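SidF, inhibitor of growth family, member 3 (PDB 4FYE) probably removes phosphate from phosphatidylinositol phosphates by hydrolysis, acting as a membrane-associated phosphoinositide phosphatase of Legionella. Local coordinates at residues 196-208 against 246-260. The protein carries 1 engineered substitution. Sequence-based numbering, arbitrary orientation.
Sequences EGEEQFIMYIPCG and MARMIAGTRHSDGTV
Phe201 lays its ring over Gly252 within an antiparallel strand pair, 199-206 against 247-254, two inner strands of a six-stranded mixed sheet. The evidence for a CH-pi contact is direct: Gly252 CA lies 4.0 Å from the centroid of the Phe201 ring, 24° off its normal. With chi1 at 58°, CG sits between the backbone N and the carbonyl carbon, which swings the ring across to the glycine, where no side chain intervenes. Val260 meets the ring obliquely, its CG2 3.9 Å from CE1 of Phe201, while Val13 of helix 9-16 packs against the same side chain. Met203, Ile205 and Ile250 extend the apolar row on this face, and paired backbone bonds from Glu199-Arg254 to Ile205-Arg248 fix the register.

On the opposite face helix 652-668 packs on Tyr204, Met249 and Ala251. There Met249 runs alongside Tyr204 in an oblique Met-aromatic contact, SD 3.4 Å from CE1 of the tyrosine, whose OH bonds to Gln654.

Packing thins toward the exposed end at Gly197 and Ser256, where water 1 donates to Glu198 OE2 and accepts from Ser256 N. The imidazole of His255, also bonded through NE2 to Thr261, stands 79° from the carboxylate plane of Glu198; its ND1 donates to Glu198 OE2 at 2.9 Å, within the imidazole plane but from above the carboxylate.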
ATOM      1  N   GLU A 196     -10.554  17.573  22.874  1.00 77.39           N
ATOM      2  CA  GLU A 196     -10.185  19.008  22.739  1.00 83.42           C
ATOM      3  C   GLU A 196      -8.677  19.158  22.676  1.00 74.21           C
ATOM      4  O   GLU A 196      -7.938  18.470  23.387  1.00 70.40           O
ATOM      5  CB  GLU A 196     -10.713  19.884  23.921  1.00 92.60           C
ATOM      6  CG  GLU A 196     -11.682  19.196  24.887  1.00105.79           C
ATOM      7  CD  GLU A 196     -11.256  17.760  25.248  1.00113.54           C
ATOM      8  OE1 GLU A 196     -10.037  17.498  25.435  1.00114.76           O
ATOM      9  OE2 GLU A 196     -12.140  16.870  25.311  1.00115.00           O
ATOM     10  N   GLY A 197      -8.221  20.079  21.840  1.00 71.94           N
ATOM     11  CA  GLY A 197      -6.789  20.217  21.619  1.00 73.72           C
ATOM     12  C   GLY A 197      -6.198  19.023  20.858  1.00 71.96           C
ATOM     13  O   GLY A 197      -5.040  19.086  20.469  1.00 71.60           O
ATOM     14  N   GLU A 198      -6.992  17.964  20.619  1.00 67.93           N
ATOM     15  CA  GLU A 198      -6.533  16.781  19.845  1.00 71.05           C
ATOM     16  C   GLU A 198      -6.960  16.797  18.357  1.00 66.70           C
ATOM     17  O   GLU A 198      -7.920  17.465  17.987  1.00 67.10           O
ATOM     18  CB  GLU A 198      -6.847  15.435  20.564  1.00 69.44           C
ATOM     19  CG  GLU A 198      -5.687  14.995  21.458  1.00 70.82           C
ATOM     20  CD  GLU A 198      -5.922  13.740  22.292  1.00 80.61           C
ATOM     21  OE1 GLU A 198      -6.635  12.801  21.862  1.00 75.64           O
ATOM     22  OE2 GLU A 198      -5.337  13.683  23.414  1.00 93.69           O
ATOM     23  N   GLU A 199      -6.201  16.124  17.504  1.00 64.64           N
ATOM     24  CA  GLU A 199      -6.596  15.962  16.097  1.00 66.14           C
ATOM     25  C   GLU A 199      -5.965  14.731  15.488  1.00 61.33           C
ATOM     26  O   GLU A 199      -4.912  14.271  15.948  1.00 58.81           O
ATOM     27  CB  GLU A 199      -6.268  17.197  15.254  1.00 66.11           C
ATOM     28  CG  GLU A 199      -4.778  17.490  15.054  1.00 74.76           C
ATOM     29  CD  GLU A 199      -4.536  18.563  13.977  1.00 82.14           C
ATOM     30  OE1 GLU A 199      -3.368  18.846  13.619  1.00 81.56           O
ATOM     31  OE2 GLU A 199      -5.526  19.126  13.456  1.00 82.17           O
ATOM     32  N   GLN A 200      -6.588  14.221  14.435  1.00 50.25           N
ATOM     33  CA  GLN A 200      -6.049  13.068  13.795  1.00 45.46           C
ATOM     34  C   GLN A 200      -5.248  13.422  12.521  1.00 43.91           C
ATOM     35  O   GLN A 200      -5.289  14.569  12.037  1.00 42.81           O
ATOM     36  CB  GLN A 200      -7.200  12.106  13.506  1.00 47.76           C
ATOM     37  CG  GLN A 200      -7.684  11.265  14.696  1.00 44.06           C
ATOM     38  CD  GLN A 200      -8.239  12.097  15.854  1.00 52.37           C
ATOM     39  OE1 GLN A 200      -7.774  11.922  16.995  1.00 51.49           O
ATOM     40  NE2 GLN A 200      -9.246  12.987  15.589  1.00 45.74           N
ATOM     41  N   PHE A 201      -4.519  12.442  11.968  1.00 41.84           N
ATOM     42  CA  PHE A 201      -3.772  12.653  10.701  1.00 38.72           C
ATOM     43  C   PHE A 201      -3.561  11.329   9.985  1.00 39.65           C
ATOM     44  O   PHE A 201      -3.592  10.250  10.612  1.00 36.26           O
ATOM     45  CB  PHE A 201      -2.407  13.255  10.935  1.00 38.24           C
ATOM     46  CG  PHE A 201      -1.558  12.436  11.837  1.00 39.17           C
ATOM     47  CD1 PHE A 201      -1.568  12.661  13.198  1.00 45.43           C
ATOM     48  CD2 PHE A 201      -0.705  11.457  11.322  1.00 40.82           C
ATOM     49  CE1 PHE A 201      -0.764  11.881  14.056  1.00 51.34           C
ATOM     50  CE2 PHE A 201       0.082  10.673  12.152  1.00 41.85           C
ATOM     51  CZ  PHE A 201       0.046  10.872  13.515  1.00 47.68           C
ATOM     52  N   ILE A 202      -3.308  11.434   8.678  1.00 38.96           N
ATOM     53  CA  ILE A 202      -2.841  10.345   7.873  1.00 41.54           C
ATOM     54  C   ILE A 202      -1.752  10.895   6.958  1.00 43.90           C
ATOM     55  O   ILE A 202      -1.932  11.950   6.357  1.00 40.97           O
ATOM     56  CB  ILE A 202      -3.941   9.812   6.932  1.00 44.32           C
ATOM     57  CG1 ILE A 202      -5.207   9.446   7.677  1.00 42.90           C
ATOM     58  CG2 ILE A 202      -3.420   8.567   6.181  1.00 43.24           C
ATOM     59  CD1 ILE A 202      -6.393   9.433   6.747  1.00 41.72           C
ATOM     60  N   MET A 203      -0.659  10.149   6.796  1.00 41.21           N
ATOM     61  CA  MET A 203       0.371  10.579   5.886  1.00 40.36           C
ATOM     62  C   MET A 203       0.925   9.433   5.048  1.00 39.18           C
ATOM     63  O   MET A 203       0.721   8.298   5.378  1.00 40.83           O
ATOM     64  CB  MET A 203       1.475  11.277   6.637  1.00 46.82           C
ATOM     65  CG  MET A 203       1.923  10.575   7.893  1.00 41.88           C
ATOM     66  SD  MET A 203       3.394  11.469   8.523  1.00 48.74           S
ATOM     67  CE  MET A 203       2.744  12.760   9.600  1.00 37.46           C
ATOM     68  N   TYR A 204       1.504   9.765   3.903  1.00 39.76           N
ATOM     69  CA  TYR A 204       2.135   8.871   2.989  1.00 37.78           C
ATOM     70  C   TYR A 204       3.521   9.446   2.933  1.00 38.79           C
ATOM     71  O   TYR A 204       3.707  10.655   2.595  1.00 40.40           O
ATOM     72  CB  TYR A 204       1.460   8.862   1.580  1.00 43.47           C
ATOM     73  CG  TYR A 204       0.144   8.046   1.435  1.00 45.98           C
ATOM     74  CD1 TYR A 204      -0.565   7.597   2.524  1.00 48.73           C
ATOM     75  CD2 TYR A 204      -0.378   7.768   0.201  1.00 52.80           C
ATOM     76  CE1 TYR A 204      -1.734   6.855   2.387  1.00 53.39           C
ATOM     77  CE2 TYR A 204      -1.581   7.063   0.041  1.00 47.78           C
ATOM     78  CZ  TYR A 204      -2.251   6.597   1.121  1.00 50.99           C
ATOM     79  OH  TYR A 204      -3.441   5.897   0.943  1.00 45.85           O
ATOM     80  N   ILE A 205       4.484   8.623   3.386  1.00 37.08           N
ATOM     81  CA  ILE A 205       5.857   8.974   3.340  1.00 36.23           C
ATOM     82  C   ILE A 205       6.458   8.068   2.295  1.00 38.54           C
ATOM     83  O   ILE A 205       6.341   6.872   2.375  1.00 41.55           O
ATOM     84  CB  ILE A 205       6.540   8.751   4.671  1.00 38.25           C
ATOM     85  CG1 ILE A 205       5.871   9.552   5.786  1.00 35.38           C
ATOM     86  CG2 ILE A 205       8.017   9.171   4.589  1.00 40.44           C
ATOM     87  CD1 ILE A 205       6.263   8.969   7.153  1.00 34.11           C
ATOM     88  N   PRO A 206       7.055   8.644   1.275  1.00 43.17           N
ATOM     89  CA  PRO A 206       7.601   7.820   0.201  1.00 42.14           C
ATOM     90  C   PRO A 206       8.743   6.985   0.757  1.00 47.01           C
ATOM     91  O   PRO A 206       9.622   7.479   1.452  1.00 47.54           O
ATOM     92  CB  PRO A 206       8.228   8.829  -0.735  1.00 44.52           C
ATOM     93  CG  PRO A 206       7.807  10.182  -0.266  1.00 44.40           C
ATOM     94  CD  PRO A 206       7.457  10.066   1.174  1.00 47.33           C
ATOM     95  N   CYS A 207       8.794   5.734   0.400  1.00 49.52           N
ATOM     96  CA  CYS A 207       9.927   5.003   0.826  1.00 56.14           C
ATOM     97  C   CYS A 207      10.415   4.205  -0.321  1.00 58.07           C
ATOM     98  O   CYS A 207       9.805   4.201  -1.385  1.00 63.12           O
ATOM     99  CB  CYS A 207       9.519   4.062   1.962  1.00 55.58           C
ATOM    100  SG  CYS A 207       8.200   3.002   1.416  1.00 60.42           S
ATOM    101  N   GLY A 208      11.487   3.476  -0.054  1.00 65.53           N
ATOM    102  CA  GLY A 208      12.075   2.573  -1.003  1.00 65.88           C
ATOM    103  C   GLY A 208      13.389   3.176  -1.432  1.00 65.15           C
ATOM    104  O   GLY A 208      13.529   4.402  -1.515  1.00 63.73           O
ATOM    105  N   MET A 246       5.607   3.130  -3.851  1.00 71.12           N
ATOM    106  CA  MET A 246       5.695   2.605  -2.466  1.00 54.75           C
ATOM    107  C   MET A 246       5.789   3.706  -1.469  1.00 47.55           C
ATOM    108  O   MET A 246       6.720   4.503  -1.471  1.00 51.85           O
ATOM    109  CB  MET A 246       6.822   1.603  -2.218  1.00 55.88           C
ATOM    110  CG  MET A 246       6.478   0.601  -1.141  1.00 51.63           C
ATOM    111  SD  MET A 246       7.616  -0.785  -1.089  0.59 46.54           S
ATOM    112  CE  MET A 246       7.088  -1.475   0.480  1.00 44.20           C
ATOM    113  N   ALA A 247       4.815   3.740  -0.586  1.00 39.75           N
ATOM    114  CA  ALA A 247       4.853   4.706   0.471  1.00 39.13           C
ATOM    115  C   ALA A 247       4.520   4.041   1.806  1.00 39.45           C
ATOM    116  O   ALA A 247       3.787   3.027   1.865  1.00 47.84           O
ATOM    117  CB  ALA A 247       3.816   5.813   0.178  1.00 38.59           C
ATOM    118  N   ARG A 248       4.998   4.663   2.864  1.00 34.97           N
ATOM    119  CA  ARG A 248       4.784   4.208   4.192  1.00 37.90           C
ATOM    120  C   ARG A 248       3.549   5.003   4.618  1.00 38.97           C
ATOM    121  O   ARG A 248       3.509   6.247   4.508  1.00 41.20           O
ATOM    122  CB  ARG A 248       5.985   4.606   5.060  1.00 34.69           C
ATOM    123  CG  ARG A 248       5.826   4.285   6.549  1.00 34.15           C
ATOM    124  CD  ARG A 248       6.145   2.759   6.766  1.00 38.05           C
ATOM    125  NE  ARG A 248       6.247   2.537   8.181  1.00 38.89           N
ATOM    126  CZ  ARG A 248       7.362   2.735   8.873  1.00 41.98           C
ATOM    127  NH1 ARG A 248       8.471   3.071   8.231  1.00 43.92           N
ATOM    128  NH2 ARG A 248       7.359   2.592  10.200  1.00 41.08           N
ATOM    129  N   MET A 249       2.563   4.289   5.111  1.00 36.30           N
ATOM    130  CA  MET A 249       1.302   4.881   5.516  1.00 40.34           C
ATOM    131  C   MET A 249       1.184   4.873   7.053  1.00 44.00           C
ATOM    132  O   MET A 249       1.208   3.814   7.691  1.00 43.36           O
ATOM    133  CB  MET A 249       0.163   4.100   4.920  1.00 38.76           C
ATOM    134  CG  MET A 249      -1.202   4.594   5.323  1.00 51.90           C
ATOM    135  SD  MET A 249      -2.445   4.009   4.116  0.86 60.44           S
ATOM    136  CE  MET A 249      -2.773   2.450   4.886  1.00 53.94           C
ATOM    137  N   ILE A 250       1.095   6.062   7.632  1.00 39.21           N
ATOM    138  CA  ILE A 250       0.972   6.225   9.049  1.00 37.22           C
ATOM    139  C   ILE A 250      -0.307   7.025   9.346  1.00 38.78           C
ATOM    140  O   ILE A 250      -0.570   8.026   8.711  1.00 43.83           O
ATOM    141  CB  ILE A 250       2.091   7.069   9.549  1.00 36.23           C
ATOM    142  CG1 ILE A 250       3.421   6.575   8.993  1.00 35.69           C
ATOM    143  CG2 ILE A 250       2.054   7.067  11.067  1.00 36.09           C
ATOM    144  CD1 ILE A 250       3.915   5.328   9.683  1.00 36.75           C
ATOM    145  N   ALA A 251      -1.066   6.609  10.352  1.00 39.76           N
ATOM    146  CA  ALA A 251      -2.246   7.348  10.764  1.00 40.78           C
ATOM    147  C   ALA A 251      -2.213   7.403  12.269  1.00 42.05           C
ATOM    148  O   ALA A 251      -1.818   6.444  12.912  1.00 45.44           O
ATOM    149  CB  ALA A 251      -3.498   6.632  10.296  1.00 40.55           C
ATOM    150  N   GLY A 252      -2.588   8.525  12.844  1.00 40.38           N
ATOM    151  CA  GLY A 252      -2.727   8.542  14.255  1.00 43.27           C
ATOM    152  C   GLY A 252      -3.378   9.762  14.840  1.00 51.67           C
ATOM    153  O   GLY A 252      -4.096  10.512  14.110  1.00 48.16           O
ATOM    154  N   THR A 253      -3.167   9.959  16.164  1.00 51.50           N
ATOM    155  CA  THR A 253      -3.673  11.150  16.789  1.00 47.91           C
ATOM    156  C   THR A 253      -2.552  12.011  17.299  1.00 54.50           C
ATOM    157  O   THR A 253      -1.513  11.484  17.782  1.00 59.07           O
ATOM    158  CB  THR A 253      -4.832  10.958  17.835  1.00 52.99           C
ATOM    159  OG1 THR A 253      -4.412  11.229  19.153  1.00 59.60           O
ATOM    160  CG2 THR A 253      -5.526   9.704  17.799  1.00 50.10           C
ATOM    161  N   ARG A 254      -2.729  13.332  17.170  1.00 54.42           N
ATOM    162  CA  ARG A 254      -1.784  14.307  17.730  1.00 56.58           C
ATOM    163  C   ARG A 254      -2.306  14.934  19.030  1.00 59.07           C
ATOM    164  O   ARG A 254      -3.417  15.515  19.056  1.00 62.49           O
ATOM    165  CB  ARG A 254      -1.498  15.418  16.725  1.00 55.07           C
ATOM    166  CG  ARG A 254      -0.340  16.330  17.127  1.00 57.11           C
ATOM    167  CD  ARG A 254      -0.421  17.545  16.242  1.00 60.70           C
ATOM    168  NE  ARG A 254       0.748  18.403  16.238  1.00 61.44           N
ATOM    169  CZ  ARG A 254       0.791  19.562  16.869  1.00 68.42           C
ATOM    170  NH1 ARG A 254      -0.249  19.941  17.598  1.00 68.57           N
ATOM    171  NH2 ARG A 254       1.877  20.322  16.791  1.00 74.99           N
ATOM    172  N   HIS A 255      -1.522  14.851  20.099  1.00 58.42           N
ATOM    173  CA  HIS A 255      -2.034  15.288  21.418  1.00 61.84           C
ATOM    174  C   HIS A 255      -1.851  16.767  21.552  1.00 65.07           C
ATOM    175  O   HIS A 255      -1.063  17.338  20.787  1.00 62.34           O
ATOM    176  CB  HIS A 255      -1.440  14.463  22.550  1.00 60.56           C
ATOM    177  CG  HIS A 255      -1.649  12.992  22.364  1.00 63.19           C
ATOM    178  ND1 HIS A 255      -2.874  12.423  22.451  1.00 67.59           N
ATOM    179  CD2 HIS A 255      -0.774  11.983  21.969  1.00 61.15           C
ATOM    180  CE1 HIS A 255      -2.783  11.101  22.162  1.00 64.58           C
ATOM    181  NE2 HIS A 255      -1.496  10.829  21.896  1.00 65.43           N
ATOM    182  N   SER A 256      -2.591  17.411  22.465  1.00 67.29           N
ATOM    183  CA  SER A 256      -2.567  18.882  22.529  1.00 72.07           C
ATOM    184  C   SER A 256      -1.157  19.427  22.727  1.00 75.02           C
ATOM    185  O   SER A 256      -0.839  20.489  22.207  1.00 77.47           O
ATOM    186  CB  SER A 256      -3.501  19.430  23.599  1.00 72.52           C
ATOM    187  OG  SER A 256      -3.362  18.686  24.779  1.00 70.41           O
ATOM    188  N   ASP A 257      -0.307  18.672  23.424  1.00 73.10           N
ATOM    189  CA  ASP A 257       1.102  19.067  23.611  1.00 77.76           C
ATOM    190  C   ASP A 257       1.970  18.791  22.357  1.00 78.55           C
ATOM    191  O   ASP A 257       3.170  19.075  22.346  1.00 80.95           O
ATOM    192  CB  ASP A 257       1.704  18.427  24.894  1.00 74.27           C
ATOM    193  CG  ASP A 257       1.802  16.889  24.804  1.00 77.70           C
ATOM    194  OD1 ASP A 257       1.594  16.341  23.687  1.00 77.89           O
ATOM    195  OD2 ASP A 257       2.075  16.209  25.829  1.00 72.09           O
ATOM    196  N   GLY A 258       1.383  18.212  21.306  1.00 76.23           N
ATOM    197  CA  GLY A 258       2.160  17.926  20.083  1.00 68.96           C
ATOM    198  C   GLY A 258       2.919  16.596  20.065  1.00 64.95           C
ATOM    199  O   GLY A 258       3.742  16.354  19.176  1.00 66.74           O
ATOM    200  N   THR A 259       2.636  15.713  21.010  1.00 60.88           N
ATOM    201  CA  THR A 259       3.096  14.326  20.866  1.00 59.85           C
ATOM    202  C   THR A 259       2.119  13.515  20.027  1.00 59.57           C
ATOM    203  O   THR A 259       1.038  13.980  19.672  1.00 60.06           O
ATOM    204  CB  THR A 259       3.293  13.631  22.226  1.00 57.15           C
ATOM    205  OG1 THR A 259       2.099  13.783  23.008  1.00 56.82           O
ATOM    206  CG2 THR A 259       4.503  14.246  22.922  1.00 55.33           C
ATOM    207  N   VAL A 260       2.478  12.275  19.762  1.00 56.84           N
ATOM    208  CA  VAL A 260       1.742  11.518  18.822  1.00 55.70           C
ATOM    209  C   VAL A 260       1.496  10.122  19.357  1.00 57.42           C
ATOM    210  O   VAL A 260       2.365   9.565  19.997  1.00 58.99           O
ATOM    211  CB  VAL A 260       2.556  11.494  17.532  1.00 57.63           C
ATOM    212  CG1 VAL A 260       2.494  10.166  16.865  1.00 52.17           C
ATOM    213  CG2 VAL A 260       2.097  12.620  16.630  1.00 59.80           C
TER
HETATM  214  O   HOH W   1      -4.107  16.038  24.459  1.00 70.45           O